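Long-range contact in ActII protein (PDB 2OPT), which is a TetR-like transcriptional repressor that probably binds regulatory DNA through a helix-turn-helix and forms complexes with actinorhodin or its precursor (S)-DNPA: residues P68-G73 with M118-S123. Residues are numbered along the deposited sequence; the frame is centred on the assembly and turned at random.
Sequences PEPEPG and MNLLRS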
loop_
_atom_site.group_PDB
_atom_site.type_symbol
_atom_site.label_atom_id
_atom_site.label_comp_id
_atom_site.label_asym_id
_atom_site.label_seq_id
_atom_site.Cartn_x
_atom_site.Cartn_y
_atom_site.Cartn_z
ATOM N N PRO A 68 -17.224 -10.021 11.944
ATOM C CA PRO A 68 -18.499 -10.565 12.396
ATOM C C PRO A 68 -18.828 -11.911 11.805
ATOM O O PRO A 68 -18.292 -12.311 10.738
ATOM C CB PRO A 68 -19.491 -9.513 11.912
ATOM C CG PRO A 68 -18.833 -8.949 10.684
ATOM C CD PRO A 68 -17.401 -8.863 11.039
ATOM N N GLU A 69 -19.673 -12.651 12.519
ATOM C CA GLU A 69 -20.250 -13.872 11.955
ATOM C C GLU A 69 -21.179 -13.455 10.816
ATOM O O GLU A 69 -21.900 -12.459 10.966
ATOM C CB GLU A 69 -21.028 -14.584 13.057
ATOM C CG GLU A 69 -21.154 -16.102 12.833
ATOM C CD GLU A 69 -19.777 -16.836 12.779
ATOM O OE1 GLU A 69 -18.842 -16.467 13.524
ATOM O OE2 GLU A 69 -19.651 -17.814 12.022
ATOM N N PRO A 70 -21.153 -14.156 9.677
ATOM C CA PRO A 70 -21.994 -13.678 8.553
ATOM C C PRO A 70 -23.505 -13.539 8.868
ATOM O O PRO A 70 -24.089 -14.437 9.449
ATOM C CB PRO A 70 -21.751 -14.752 7.482
ATOM C CG PRO A 70 -20.378 -15.245 7.795
ATOM C CD PRO A 70 -20.330 -15.315 9.264
ATOM N N GLU A 71 -24.086 -12.395 8.505
ATOM C CA GLU A 71 -25.518 -12.140 8.566
ATOM C C GLU A 71 -26.104 -11.966 7.164
ATOM O O GLU A 71 -25.835 -10.945 6.510
ATOM C CB GLU A 71 -25.810 -10.871 9.364
ATOM C CG GLU A 71 -25.983 -11.090 10.816
ATOM C CD GLU A 71 -25.862 -9.789 11.577
ATOM O OE1 GLU A 71 -26.277 -8.729 11.016
ATOM O OE2 GLU A 71 -25.336 -9.831 12.719
ATOM N N PRO A 72 -26.929 -12.945 6.709
ATOM C CA PRO A 72 -27.583 -12.897 5.392
ATOM C C PRO A 72 -28.242 -11.541 5.122
ATOM O O PRO A 72 -28.953 -10.974 5.981
ATOM C CB PRO A 72 -28.611 -14.015 5.487
ATOM C CG PRO A 72 -27.958 -15.026 6.398
ATOM C CD PRO A 72 -27.288 -14.176 7.451
ATOM N N GLY A 73 -27.956 -10.995 3.946
ATOM C CA GLY A 73 -28.504 -9.703 3.600
ATOM C C GLY A 73 -27.788 -8.479 4.099
ATOM O O GLY A 73 -28.187 -7.373 3.743
ATOM N N MET A 118 -12.256 -14.808 5.524
ATOM C CA MET A 118 -12.578 -15.581 4.363
ATOM C C MET A 118 -13.966 -16.195 4.477
ATOM O O MET A 118 -14.665 -16.287 3.482
ATOM C CB MET A 118 -11.553 -16.697 4.190
ATOM C CG MET A 118 -10.196 -16.139 3.806
ATOM S SD MET A 118 -10.243 -15.166 2.273
ATOM C CE MET A 118 -8.865 -14.085 2.550
ATOM N N ASN A 119 -14.361 -16.641 5.673
ATOM C CA ASN A 119 -15.715 -17.107 5.847
ATOM C C ASN A 119 -16.686 -16.030 5.375
ATOM O O ASN A 119 -17.632 -16.330 4.623
ATOM C CB ASN A 119 -15.998 -17.539 7.302
ATOM C CG ASN A 119 -17.176 -18.487 7.407
ATOM O OD1 ASN A 119 -17.291 -19.436 6.655
ATOM N ND2 ASN A 119 -18.037 -18.244 8.364
ATOM N N LEU A 120 -16.475 -14.783 5.801
ATOM C CA LEU A 120 -17.419 -13.696 5.459
ATOM C C LEU A 120 -17.441 -13.422 3.952
ATOM O O LEU A 120 -18.502 -13.252 3.347
ATOM C CB LEU A 120 -17.026 -12.400 6.160
ATOM C CG LEU A 120 -17.954 -11.158 6.075
ATOM C CD1 LEU A 120 -19.398 -11.474 6.456
ATOM C CD2 LEU A 120 -17.417 -9.996 6.914
ATOM N N LEU A 121 -16.260 -13.333 3.367
ATOM C CA LEU A 121 -16.123 -13.049 1.924
ATOM C C LEU A 121 -16.806 -14.096 1.055
ATOM O O LEU A 121 -17.632 -13.769 0.208
ATOM C CB LEU A 121 -14.658 -12.853 1.536
ATOM C CG LEU A 121 -13.969 -11.622 2.166
ATOM C CD1 LEU A 121 -12.431 -11.665 2.011
ATOM C CD2 LEU A 121 -14.534 -10.259 1.724
ATOM N N ARG A 122 -16.503 -15.359 1.292
ATOM C CA ARG A 122 -17.205 -16.452 0.620
ATOM C C ARG A 122 -18.712 -16.510 0.839
ATOM O O ARG A 122 -19.463 -16.901 -0.051
ATOM C CB ARG A 122 -16.583 -17.801 0.985
ATOM C CG ARG A 122 -15.128 -17.876 0.612
ATOM C CD ARG A 122 -14.842 -19.103 -0.176
ATOM N NE ARG A 122 -14.491 -20.163 0.729
ATOM C CZ ARG A 122 -14.471 -21.462 0.450
ATOM N NH1 ARG A 122 -14.781 -21.917 -0.770
ATOM N NH2 ARG A 122 -14.141 -22.303 1.432
ATOM N N SER A 123 -19.165 -16.167 2.029
ATOM C CA SER A 123 -20.589 -16.137 2.312
ATOM C C SER A 123 -21.315 -15.174 1.377
ATOM O O SER A 123 -22.498 -15.303 1.180
ATOM C CB SER A 123 -20.835 -15.755 3.754
ATOM O OG SER A 123 -20.744 -14.354 3.872
HETATM O O HOH W 1 -17.110 -16.850 10.896
#
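Pro70 lays its ring against Leu120, Asn119 and Ser123, on one turn of helix 108-123, and the pairing is centred where the Pro70 and Leu120 CA atoms come within 5.5 Å. Followed round the ring, CB meets the hydroxyl end of Ser123, 3.8 Å from its OG. CG, next along, sits among three groups: Leu120 CD1 at 4.1 Å, Ser123 OG, and the amide nitrogen of Asn119. CD then reaches that same ND2 at 3.8 Å, the proline and asparagine side chains crossing at about a right angle. These are van der Waals distances, so the ring meets the helix by van der Waals packing.

Leu120 serves two prolines with its two methyls. With CG anti to the backbone N (chi1 -173°), CD1 reaches Pro70 while CD2 meets Pro68 CG at 4.2 Å. Ser123 OG donates to Leu120 O at 2.6 Å, one turn back; the hydroxyl approaches the oxygen from the side of the C=O, tilted 26° from the carbonyl plane. Trp75 NE1 is a second partner of that carbonyl.

Polar linkage is indirect. Water 1 accepts from Asn119 ND2 at 3.0 Å and gives a weak bond to Glu69 OE2, bridging carboxylate and amide planes turned 50° apart. Both side chains have stronger partners elsewhere: Glu69 OE1 forms a salt bridge with Arg116, and Asn119 OD1 is hydrogen-bonded to Asn184 of the second subunit.

With 229 Å² buried in total, this is a surface contact in the all-helical, dimeric TetR architecture: an irregular, proline-rich connection from helix 50-61 to helix 75-92 packs against the C-terminal part of helix 108-123 in the C-terminal domain.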